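Local coordinates for protein cellulase (Xanthomonas axonopodis pv. citri, PDB 4W7W) that probably cleaves the beta-1,4-glucosidic bonds of cellulose as a family 5 glycoside hydrolase and binds cellopentaose, at residues 147-158 with 181-191; 276-287 with 324-332. All coordinates share one frame; numbering follows the deposited sequence. Where two conformers were deposited one is given.

Contact 1 of 2, residues 147-158 with 181-191. With BGC (beta-D-glucopyranose), chain C; BGC (beta-D-glucopyranose), chain B.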
loop_
_atom_site.group_PDB
_atom_site.type_symbol
_atom_site.label_atom_id
_atom_site.label_comp_id
_atom_site.label_asym_id
_atom_site.label_seq_id
_atom_site.Cartn_x
_atom_site.Cartn_y
_atom_site.Cartn_z
ATOM N N VAL A 147 7.768 -10.221 -5.732
ATOM C CA VAL A 147 7.906 -8.996 -4.950
ATOM C C VAL A 147 7.516 -7.766 -5.754
ATOM O O VAL A 147 7.960 -7.593 -6.898
ATOM C CB VAL A 147 9.338 -8.871 -4.411
ATOM C CG1 VAL A 147 9.496 -7.564 -3.651
ATOM C CG2 VAL A 147 9.685 -10.050 -3.523
ATOM N N ILE A 148 6.692 -6.927 -5.128
ATOM C CA ILE A 148 6.238 -5.654 -5.672
ATOM C C ILE A 148 6.769 -4.558 -4.746
ATOM O O ILE A 148 6.754 -4.722 -3.513
ATOM C CB ILE A 148 4.691 -5.637 -5.740
ATOM C CG1 ILE A 148 4.186 -6.709 -6.711
ATOM C CG2 ILE A 148 4.178 -4.270 -6.117
ATOM C CD1 ILE A 148 2.707 -6.993 -6.603
ATOM N N PHE A 149 7.253 -3.454 -5.328
ATOM C CA PHE A 149 7.878 -2.392 -4.529
ATOM C C PHE A 149 6.870 -1.259 -4.280
ATOM O O PHE A 149 6.546 -0.501 -5.188
ATOM C CB PHE A 149 9.112 -1.848 -5.233
ATOM C CG PHE A 149 10.177 -2.879 -5.511
ATOM C CD1 PHE A 149 10.430 -3.949 -4.673
ATOM C CD2 PHE A 149 10.986 -2.732 -6.614
ATOM C CE1 PHE A 149 11.453 -4.844 -4.952
ATOM C CE2 PHE A 149 12.013 -3.632 -6.896
ATOM C CZ PHE A 149 12.255 -4.676 -6.047
ATOM N N GLY A 150 6.387 -1.154 -3.044
ATOM C CA GLY A 150 5.479 -0.072 -2.644
ATOM C C GLY A 150 6.273 1.093 -2.094
ATOM O O GLY A 150 6.597 1.147 -0.902
ATOM N N LEU A 151 6.607 2.030 -2.972
ATOM C CA LEU A 151 7.603 3.058 -2.653
ATOM C C LEU A 151 7.409 3.799 -1.342
ATOM O O LEU A 151 8.379 4.077 -0.647
ATOM C CB LEU A 151 7.683 4.088 -3.770
ATOM C CG LEU A 151 8.068 3.558 -5.148
ATOM C CD1 LEU A 151 8.311 4.737 -6.075
ATOM C CD2 LEU A 151 9.273 2.618 -5.067
ATOM N N MET A 152 6.173 4.199 -1.033
ATOM C CA MET A 152 5.971 4.992 0.168
ATOM C C MET A 152 4.512 5.035 0.540
ATOM O O MET A 152 3.674 5.442 -0.268
ATOM C CB MET A 152 6.427 6.438 -0.057
ATOM C CG MET A 152 6.303 7.329 1.162
ATOM S SD MET A 152 7.248 6.786 2.599
ATOM C CE MET A 152 8.915 7.024 1.986
ATOM N N ASN A 153 4.191 4.686 1.773
ATOM C CA ASN A 153 2.818 4.811 2.226
ATOM C C ASN A 153 2.450 6.278 2.421
ATOM O O ASN A 153 3.077 6.965 3.231
ATOM C CB ASN A 153 2.595 4.086 3.528
ATOM C CG ASN A 153 1.148 4.136 3.933
ATOM O OD1 ASN A 153 0.304 3.592 3.222
ATOM N ND2 ASN A 153 0.840 4.792 5.031
ATOM N N GLU A 154 1.404 6.730 1.729
ATOM C CA GLU A 154 0.751 8.030 2.007
ATOM C C GLU A 154 1.706 9.210 2.234
ATOM O O GLU A 154 1.686 9.853 3.290
ATOM C CB GLU A 154 -0.236 7.899 3.168
ATOM C CG GLU A 154 -1.335 6.913 2.831
ATOM C CD GLU A 154 -2.453 6.878 3.848
ATOM O OE1 GLU A 154 -2.388 7.630 4.832
ATOM O OE2 GLU A 154 -3.405 6.073 3.637
ATOM N N PRO A 155 2.522 9.545 1.229
ATOM C CA PRO A 155 3.206 10.834 1.309
ATOM C C PRO A 155 2.197 11.955 1.567
ATOM O O PRO A 155 1.081 11.920 1.062
ATOM C CB PRO A 155 3.821 11.003 -0.087
ATOM C CG PRO A 155 3.839 9.633 -0.696
ATOM C CD PRO A 155 2.630 8.947 -0.109
ATOM N N ASN A 156 2.603 12.936 2.358
ATOM C CA ASN A 156 1.800 14.125 2.618
ATOM C C ASN A 156 2.779 15.173 3.139
ATOM O O ASN A 156 3.922 14.847 3.454
ATOM C CB ASN A 156 0.705 13.819 3.642
ATOM C CG ASN A 156 1.251 13.430 4.987
ATOM O OD1 ASN A 156 1.625 12.253 5.229
ATOM N ND2 ASN A 156 1.346 14.378 5.858
ATOM N N GLY A 157 2.354 16.433 3.195
ATOM C CA GLY A 157 3.242 17.456 3.750
ATOM C C GLY A 157 4.404 17.796 2.825
ATOM O O GLY A 157 5.448 18.270 3.285
ATOM N N ILE A 158 4.203 17.550 1.536
ATOM C CA ILE A 158 5.187 17.757 0.480
ATOM C C ILE A 158 4.370 18.060 -0.764
ATOM O O ILE A 158 3.308 17.458 -0.955
ATOM C CB ILE A 158 6.136 16.527 0.328
ATOM C CG1 ILE A 158 7.156 16.759 -0.789
ATOM C CG2 ILE A 158 5.357 15.232 0.132
ATOM C CD1 ILE A 158 8.314 15.787 -0.764
ATOM N N ASN A 181 10.804 -5.474 -11.306
ATOM C CA ASN A 181 9.621 -5.664 -10.495
ATOM C C ASN A 181 8.626 -4.527 -10.681
ATOM O O ASN A 181 8.994 -3.399 -10.992
ATOM C CB ASN A 181 9.997 -5.700 -9.014
ATOM C CG ASN A 181 11.110 -6.680 -8.689
ATOM O OD1 ASN A 181 12.228 -6.535 -9.178
ATOM N ND2 ASN A 181 10.829 -7.655 -7.839
ATOM N N LEU A 182 7.352 -4.821 -10.448
ATOM C CA LEU A 182 6.319 -3.798 -10.433
ATOM C C LEU A 182 6.621 -2.802 -9.321
ATOM O O LEU A 182 6.915 -3.204 -8.180
ATOM C CB LEU A 182 4.955 -4.463 -10.196
ATOM C CG LEU A 182 3.761 -3.504 -10.102
ATOM C CD1 LEU A 182 3.521 -2.701 -11.370
ATOM C CD2 LEU A 182 2.522 -4.287 -9.738
ATOM N N ILE A 183 6.534 -1.514 -9.653
ATOM C CA ILE A 183 6.675 -0.428 -8.697
ATOM C C ILE A 183 5.299 0.222 -8.544
ATOM O O ILE A 183 4.678 0.615 -9.540
ATOM C CB ILE A 183 7.690 0.632 -9.184
ATOM C CG1 ILE A 183 9.085 0.036 -9.268
ATOM C CG2 ILE A 183 7.679 1.827 -8.243
ATOM C CD1 ILE A 183 10.066 0.933 -10.000
ATOM N N LEU A 184 4.856 0.359 -7.299
ATOM C CA LEU A 184 3.639 1.097 -6.961
ATOM C C LEU A 184 4.047 2.494 -6.491
ATOM O O LEU A 184 4.747 2.644 -5.488
ATOM C CB LEU A 184 2.835 0.403 -5.867
ATOM C CG LEU A 184 2.404 -1.024 -6.199
ATOM C CD1 LEU A 184 1.572 -1.569 -5.052
ATOM C CD2 LEU A 184 1.647 -1.102 -7.510
ATOM N N VAL A 185 3.590 3.501 -7.232
ATOM C CA VAL A 185 3.959 4.906 -7.038
ATOM C C VAL A 185 2.768 5.665 -6.477
ATOM O O VAL A 185 1.730 5.710 -7.116
ATOM C CB VAL A 185 4.323 5.591 -8.383
ATOM C CG1 VAL A 185 4.771 7.028 -8.155
ATOM C CG2 VAL A 185 5.397 4.811 -9.098
ATOM N N PRO A 186 2.911 6.279 -5.297
ATOM C CA PRO A 186 1.831 7.087 -4.762
ATOM C C PRO A 186 1.985 8.546 -5.173
ATOM O O PRO A 186 3.038 8.956 -5.673
ATOM C CB PRO A 186 2.062 6.958 -3.266
ATOM C CG PRO A 186 3.558 6.981 -3.149
ATOM C CD PRO A 186 4.058 6.228 -4.367
ATOM N N GLY A 187 0.935 9.323 -4.908
ATOM C CA GLY A 187 1.019 10.769 -4.889
ATOM C C GLY A 187 1.170 11.295 -3.477
ATOM O O GLY A 187 1.291 10.529 -2.521
ATOM N N THR A 188 1.163 12.629 -3.372
ATOM C CA THR A 188 1.097 13.270 -2.076
ATOM C C THR A 188 -0.375 13.316 -1.601
ATOM O O THR A 188 -1.220 12.576 -2.120
ATOM C CB THR A 188 1.817 14.625 -2.069
ATOM O OG1 THR A 188 1.933 15.057 -0.721
ATOM C CG2 THR A 188 1.129 15.669 -2.932
ATOM N N ALA A 189 -0.689 14.133 -0.594
ATOM C CA ALA A 189 -2.082 14.223 -0.102
ATOM C C ALA A 189 -2.615 12.855 0.315
ATOM O O ALA A 189 -3.783 12.504 0.090
ATOM C CB ALA A 189 -3.004 14.903 -1.122
ATOM N N TYR A 190 -1.755 12.072 0.971
ATOM C CA TYR A 190 -2.114 10.745 1.472
ATOM C C TYR A 190 -2.539 9.816 0.333
ATOM O O TYR A 190 -3.236 8.830 0.559
ATOM C CB TYR A 190 -3.176 10.803 2.569
ATOM C CG TYR A 190 -2.809 11.694 3.723
ATOM C CD1 TYR A 190 -2.112 11.206 4.807
ATOM C CD2 TYR A 190 -3.194 13.023 3.730
ATOM C CE1 TYR A 190 -1.793 12.032 5.866
ATOM C CE2 TYR A 190 -2.894 13.855 4.782
ATOM C CZ TYR A 190 -2.198 13.356 5.852
ATOM O OH TYR A 190 -1.904 14.193 6.914
ATOM N N THR A 191 -2.086 10.143 -0.878
ATOM C CA THR A 191 -2.410 9.446 -2.107
ATOM C C THR A 191 -3.890 9.081 -2.238
ATOM O O THR A 191 -4.263 8.040 -2.759
ATOM C CB THR A 191 -1.407 8.285 -2.360
ATOM O OG1 THR A 191 -1.322 8.081 -3.762
ATOM C CG2 THR A 191 -1.675 6.965 -1.608
HETATM C C2 BGC C . -4.922 10.348 8.193
HETATM C C3 BGC C . -4.008 9.143 8.024
HETATM C C4 BGC C . -4.676 8.061 7.180
HETATM C C5 BGC C . -5.199 8.664 5.882
HETATM C C6 BGC C . -6.029 7.669 5.093
HETATM C C1 BGC C . -5.375 10.823 6.826
HETATM O O2 BGC C . -4.248 11.425 8.853
HETATM O O3 BGC C . -3.686 8.611 9.309
HETATM O O4 BGC C . -3.775 6.979 6.940
HETATM O O5 BGC C . -6.061 9.768 6.156
HETATM O O6 BGC C . -6.563 8.276 3.911
HETATM C C2 BGC B . -7.479 13.611 3.842
HETATM C C3 BGC B . -7.254 12.454 4.798
HETATM C C4 BGC B . -6.312 12.859 5.942
HETATM C C5 BGC B . -6.714 14.171 6.598
HETATM C C6 BGC B . -5.661 14.640 7.605
HETATM C C1 BGC B . -7.836 14.882 4.591
HETATM O O2 BGC B . -8.499 13.277 2.889
HETATM O O3 BGC B . -6.676 11.407 4.028
HETATM O O4 BGC B . -6.288 11.885 6.989
HETATM O O5 BGC B . -6.869 15.187 5.604
HETATM O O6 BGC B . -6.178 15.770 8.320
HETATM O O HOH W 1 6.806 -7.462 -9.411
HETATM O O HOH W 2 3.825 3.224 -2.773
#
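Phe-149 and Ile-183 pair in parallel between neighbouring barrel strands 147-150 and 183-186, which helix 160-176 joins into a beta-alpha-beta unit; the axes come within 4.8 Å at 17°, and Phe-149 N to Leu-182 O, Leu-184 N to Phe-149 O and Leu-151 N to Leu-184 O tie them together. At their start, Asn-181 lays its amide over one face of the Phe-149 ring and sends ND2 3.0 Å to Val-147 O, from above the carbonyl plane. Just past the strand, Leu-151 CG packs 3.6 Å from Ile-183 CG2. Beyond, Pro-155 CG meets Pro-186 CG at 3.6 Å, the side chains crossing at about a right angle. Pro-155 O takes the N-H of Tyr-190 at 2.8 Å, and Thr-188 OG1 donates a hydrogen bond to Ile-158 O.

Asn-156 CB sits over the centre of the Tyr-190 ring, 3.6 Å from the centroid, with the amide plane 8° from the ring, while C1 of one glucose and C4 of another lie over the opposite face, toward its rim. Glu-154 OE1 takes a 2.6 Å hydrogen bond from O4 of the first glucose. His-224 ND1 on OE2 steadies this carboxylate, as Pro-155 O and Asn-156 position the tyrosine for sugar.

Contact 2 of 2, residues 276-287 with 324-332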
loop_
_atom_site.group_PDB
_atom_site.type_symbol
_atom_site.label_atom_id
_atom_site.label_comp_id
_atom_site.label_asym_id
_atom_site.label_seq_id
_atom_site.Cartn_x
_atom_site.Cartn_y
_atom_site.Cartn_z
ATOM N N ASP A 276 -21.626 -2.001 3.549
ATOM C CA ASP A 276 -21.544 -3.204 2.728
ATOM C C ASP A 276 -21.970 -2.902 1.293
ATOM O O ASP A 276 -21.377 -3.407 0.343
ATOM C CB ASP A 276 -22.394 -4.347 3.283
ATOM C CG ASP A 276 -21.705 -5.168 4.379
ATOM O OD1 ASP A 276 -20.504 -4.961 4.651
ATOM O OD2 ASP A 276 -22.406 -6.055 4.926
ATOM N N LYS A 277 -23.017 -2.097 1.120
ATOM C CA LYS A 277 -23.429 -1.693 -0.233
ATOM C C LYS A 277 -22.332 -0.895 -0.926
ATOM O O LYS A 277 -22.034 -1.113 -2.101
ATOM C CB LYS A 277 -24.709 -0.857 -0.210
ATOM C CG LYS A 277 -25.962 -1.653 0.025
ATOM C CD LYS A 277 -27.169 -0.738 -0.059
ATOM C CE LYS A 277 -27.511 -0.421 -1.510
ATOM N NZ LYS A 277 -28.850 0.211 -1.645
ATOM N N ALA A 278 -21.716 0.016 -0.187
ATOM C CA ALA A 278 -20.631 0.811 -0.760
ATOM C C ALA A 278 -19.453 -0.056 -1.147
ATOM O O ALA A 278 -18.802 0.183 -2.164
ATOM C CB ALA A 278 -20.210 1.890 0.206
ATOM N N LEU A 279 -19.171 -1.058 -0.326
ATOM C CA LEU A 279 -18.077 -1.978 -0.592
ATOM C C LEU A 279 -18.345 -2.775 -1.859
ATOM O O LEU A 279 -17.494 -2.844 -2.758
ATOM C CB LEU A 279 -17.857 -2.899 0.613
ATOM C CG LEU A 279 -16.775 -3.952 0.423
ATOM C CD1 LEU A 279 -15.430 -3.310 0.117
ATOM C CD2 LEU A 279 -16.673 -4.847 1.636
ATOM N N GLU A 280 -19.538 -3.361 -1.945
ATOM C CA GLU A 280 -19.922 -4.088 -3.144
ATOM C C GLU A 280 -19.778 -3.178 -4.369
ATOM O O GLU A 280 -19.270 -3.584 -5.425
ATOM C CB GLU A 280 -21.370 -4.583 -3.029
ATOM C CG GLU A 280 -21.600 -5.661 -1.978
ATOM C CD GLU A 280 -21.510 -7.092 -2.490
ATOM O OE1 GLU A 280 -20.996 -7.339 -3.606
ATOM O OE2 GLU A 280 -21.893 -7.989 -1.722
ATOM N N GLY A 281 -20.227 -1.935 -4.227
ATOM C CA GLY A 281 -20.189 -1.016 -5.358
ATOM C C GLY A 281 -18.784 -0.688 -5.813
ATOM O O GLY A 281 -18.506 -0.609 -7.015
ATOM N N MET A 282 -17.868 -0.485 -4.870
ATOM C CA MET A 282 -16.510 -0.131 -5.249
ATOM C C MET A 282 -15.749 -1.332 -5.801
ATOM O O MET A 282 -14.982 -1.179 -6.758
ATOM C CB MET A 282 -15.825 0.630 -4.120
ATOM C CG MET A 282 -15.326 -0.146 -2.959
ATOM S SD MET A 282 -14.832 1.009 -1.642
ATOM C CE MET A 282 -13.519 1.926 -2.419
ATOM N N LEU A 283 -15.993 -2.528 -5.267
ATOM C CA LEU A 283 -15.365 -3.732 -5.810
ATOM C C LEU A 283 -15.882 -4.036 -7.213
ATOM O O LEU A 283 -15.108 -4.383 -8.113
ATOM C CB LEU A 283 -15.607 -4.901 -4.864
ATOM C CG LEU A 283 -14.952 -4.790 -3.489
ATOM C CD1 LEU A 283 -15.427 -5.912 -2.600
ATOM C CD2 LEU A 283 -13.454 -4.829 -3.590
ATOM N N THR A 284 -17.190 -3.871 -7.413
ATOM C CA THR A 284 -17.794 -4.032 -8.721
ATOM C C THR A 284 -17.234 -2.999 -9.711
ATOM O O THR A 284 -16.908 -3.329 -10.866
ATOM C CB THR A 284 -19.319 -3.908 -8.618
ATOM O OG1 THR A 284 -19.809 -5.004 -7.848
ATOM C CG2 THR A 284 -19.968 -3.918 -9.997
ATOM N N TYR A 285 -17.077 -1.764 -9.240
ATOM C CA TYR A 285 -16.544 -0.701 -10.092
ATOM C C TYR A 285 -15.125 -1.026 -10.570
ATOM O O TYR A 285 -14.797 -0.871 -11.754
ATOM C CB TYR A 285 -16.566 0.647 -9.358
ATOM C CG TYR A 285 -16.043 1.771 -10.203
ATOM C CD1 TYR A 285 -16.876 2.469 -11.063
ATOM C CD2 TYR A 285 -14.707 2.138 -10.172
ATOM C CE1 TYR A 285 -16.398 3.485 -11.867
ATOM C CE2 TYR A 285 -14.219 3.139 -10.995
ATOM C CZ TYR A 285 -15.070 3.810 -11.833
ATOM O OH TYR A 285 -14.560 4.802 -12.632
ATOM N N MET A 286 -14.276 -1.497 -9.664
ATOM C CA MET A 286 -12.908 -1.828 -10.077
ATOM C C MET A 286 -12.897 -2.979 -11.083
ATOM O O MET A 286 -12.137 -2.938 -12.039
ATOM C CB MET A 286 -12.020 -2.087 -8.866
ATOM C CG MET A 286 -11.680 -0.807 -8.123
ATOM S SD MET A 286 -10.538 -1.039 -6.744
ATOM C CE MET A 286 -11.646 -1.760 -5.549
ATOM N N GLU A 287 -13.742 -3.997 -10.882
ATOM C CA GLU A 287 -13.818 -5.096 -11.845
ATOM C C GLU A 287 -14.276 -4.613 -13.215
ATOM O O GLU A 287 -13.727 -5.014 -14.232
ATOM C CB GLU A 287 -14.735 -6.220 -11.353
ATOM C CG GLU A 287 -14.121 -7.091 -10.256
ATOM C CD GLU A 287 -14.565 -8.537 -10.300
ATOM O OE1 GLU A 287 -15.719 -8.800 -10.703
ATOM O OE2 GLU A 287 -13.769 -9.415 -9.896
ATOM N N GLN A 324 -16.690 -8.586 6.771
ATOM C CA GLN A 324 -16.394 -8.017 5.460
ATOM C C GLN A 324 -15.757 -9.035 4.526
ATOM O O GLN A 324 -15.823 -8.892 3.312
ATOM C CB GLN A 324 -15.491 -6.787 5.577
ATOM C CG GLN A 324 -16.114 -5.624 6.352
ATOM C CD GLN A 324 -15.722 -5.584 7.811
ATOM O OE1 GLN A 324 -15.734 -6.621 8.481
ATOM N NE2 GLN A 324 -15.412 -4.408 8.321
ATOM N N MET A 325 -15.151 -10.074 5.094
ATOM C CA MET A 325 -14.523 -11.084 4.283
ATOM C C MET A 325 -15.508 -11.822 3.396
ATOM O O MET A 325 -15.127 -12.266 2.322
ATOM C CB MET A 325 -13.786 -12.094 5.158
ATOM C CG MET A 325 -13.113 -13.224 4.380
ATOM S SD MET A 325 -12.034 -12.704 3.034
ATOM C CE MET A 325 -11.077 -11.680 4.102
ATOM N N ALA A 326 -16.755 -11.954 3.823
ATOM C CA ALA A 326 -17.737 -12.614 2.984
ATOM C C ALA A 326 -17.980 -11.859 1.681
ATOM O O ALA A 326 -18.397 -12.438 0.695
ATOM C CB ALA A 326 -19.031 -12.789 3.741
ATOM N N ILE A 327 -17.758 -10.554 1.692
ATOM C CA ILE A 327 -17.857 -9.754 0.481
ATOM C C ILE A 327 -16.540 -9.781 -0.292
ATOM O O ILE A 327 -16.532 -10.047 -1.493
ATOM C CB ILE A 327 -18.312 -8.315 0.799
ATOM C CG1 ILE A 327 -19.751 -8.367 1.344
ATOM C CG2 ILE A 327 -18.269 -7.457 -0.459
ATOM C CD1 ILE A 327 -20.204 -7.102 2.020
ATOM N N LEU A 328 -15.431 -9.543 0.387
ATOM C CA LEU A 328 -14.138 -9.555 -0.291
ATOM C C LEU A 328 -13.899 -10.852 -1.041
ATOM O O LEU A 328 -13.407 -10.851 -2.168
ATOM C CB LEU A 328 -12.995 -9.313 0.696
ATOM C CG LEU A 328 -12.987 -7.970 1.416
ATOM C CD1 LEU A 328 -11.887 -7.952 2.461
ATOM C CD2 LEU A 328 -12.815 -6.816 0.450
ATOM N N SER A 329 -14.215 -11.977 -0.408
ATOM C CA SER A 329 -13.950 -13.283 -0.982
ATOM C C SER A 329 -14.727 -13.511 -2.287
ATOM O O SER A 329 -14.292 -14.251 -3.150
ATOM C CB SER A 329 -14.297 -14.362 0.049
ATOM O OG SER A 329 -13.809 -15.635 -0.323
ATOM N N LYS A 330 -15.892 -12.875 -2.431
ATOM C CA LYS A 330 -16.658 -12.998 -3.694
ATOM C C LYS A 330 -15.958 -12.391 -4.906
ATOM O O LYS A 330 -16.272 -12.748 -6.037
ATOM C CB LYS A 330 -18.018 -12.307 -3.588
ATOM C CG LYS A 330 -18.940 -12.985 -2.616
ATOM C CD LYS A 330 -20.381 -12.521 -2.771
ATOM C CE LYS A 330 -20.532 -11.027 -2.497
ATOM N NZ LYS A 330 -21.949 -10.646 -2.236
ATOM N N TYR A 331 -15.058 -11.446 -4.661
ATOM C CA TYR A 331 -14.288 -10.789 -5.704
ATOM C C TYR A 331 -12.847 -11.329 -5.795
ATOM O O TYR A 331 -12.005 -10.736 -6.464
ATOM C CB TYR A 331 -14.305 -9.284 -5.452
ATOM C CG TYR A 331 -15.686 -8.674 -5.550
ATOM C CD1 TYR A 331 -16.552 -8.664 -4.456
ATOM C CD2 TYR A 331 -16.133 -8.095 -6.725
ATOM C CE1 TYR A 331 -17.819 -8.116 -4.531
ATOM C CE2 TYR A 331 -17.400 -7.525 -6.809
ATOM C CZ TYR A 331 -18.241 -7.532 -5.714
ATOM O OH TYR A 331 -19.479 -6.957 -5.821
ATOM N N ALA A 332 -12.584 -12.467 -5.145
ATOM C CA ALA A 332 -11.245 -13.076 -5.083
ATOM C C ALA A 332 -11.239 -14.519 -5.562
ATOM O O ALA A 332 -10.508 -14.887 -6.484
ATOM C CB ALA A 332 -10.712 -13.007 -3.667
ATOM O OXT ALA A 332 -11.939 -15.366 -5.023
HETATM O O HOH W 3 -21.811 -9.476 -5.251
HETATM O O HOH W 4 -11.640 -8.791 -8.413
#
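On the outer wall of the barrel, helix 273-288, which links strands 262-268 and 293-301, meets the short C-terminal helix through Ile-327, a knob set in the hole formed by Asp-276, Leu-279, Glu-280 and Leu-283. Ile-327 CG2 presses against Leu-279 CD2 at 3.7 Å, while CD1, carried along the CG1 branch, ends 3.4 Å from Asp-276 CG. Deeper in, Leu-283 CD1 touches Leu-328 CD2. This apolar layer backs onto the barrel itself, with Leu-279 and Leu-283 resting on Phe-267 and Leu-328 on Trp-298, so the chain's last helical turns complete the ring of helices around the eight strands of the (beta/alpha)8 fold.

One turn further along, the Tyr-331 ring lies against helix 273-288. Leu-283 CB stands over the centre of the ring, 3.6 Å from the centroid and 5° off the normal, a CH-pi contact. The phenol reaches the carboxylate of Glu-280, donating from OH to OE1 at 2.7 Å, nearly along the C-O axis. A bend at chi2 (-93°) folds the Glu-280 side chain toward segment 324-332, where OE2 meets Lys-330 NZ in a 2.7 Å salt bridge on its syn lone pair. Both carboxylate oxygens are thereby gripped from the same segment, and a water bound to OE1 makes a further, weak bond to Lys-330 NZ. Thr-284 OG1 donates back to Glu-280 O, which also accepts the helical N-H of Thr-284 from the other face of its plane. At the far end a second water donates to both Glu-287 OE2 and Tyr-331 O, and that carboxylate oxygen also takes the N-H of Met-21.

How the contacts relate
The two contacts share no secondary-structure element and do not touch: their centres are 24 Å apart and their nearest atoms about 11 Å. Contact 1 lies near the middle of the chain, mostly buried, joining the fourth and fifth strands of the barrel and the loops that follow them into the sugar site. Contact 2 is peripheral and only partly buried, packing helix against helix outside the last strands. Their chemistry follows from this. Backbone N-H groups donate four of the six hydrogen bonds across contact 1, and its carboxylate serves the ligand; in contact 2 side chains do the bonding, with a carboxylate holding a lysine and a phenol. Each uses a tyrosine ring, one between an asparagine amide and sugar, the other under a leucine CB.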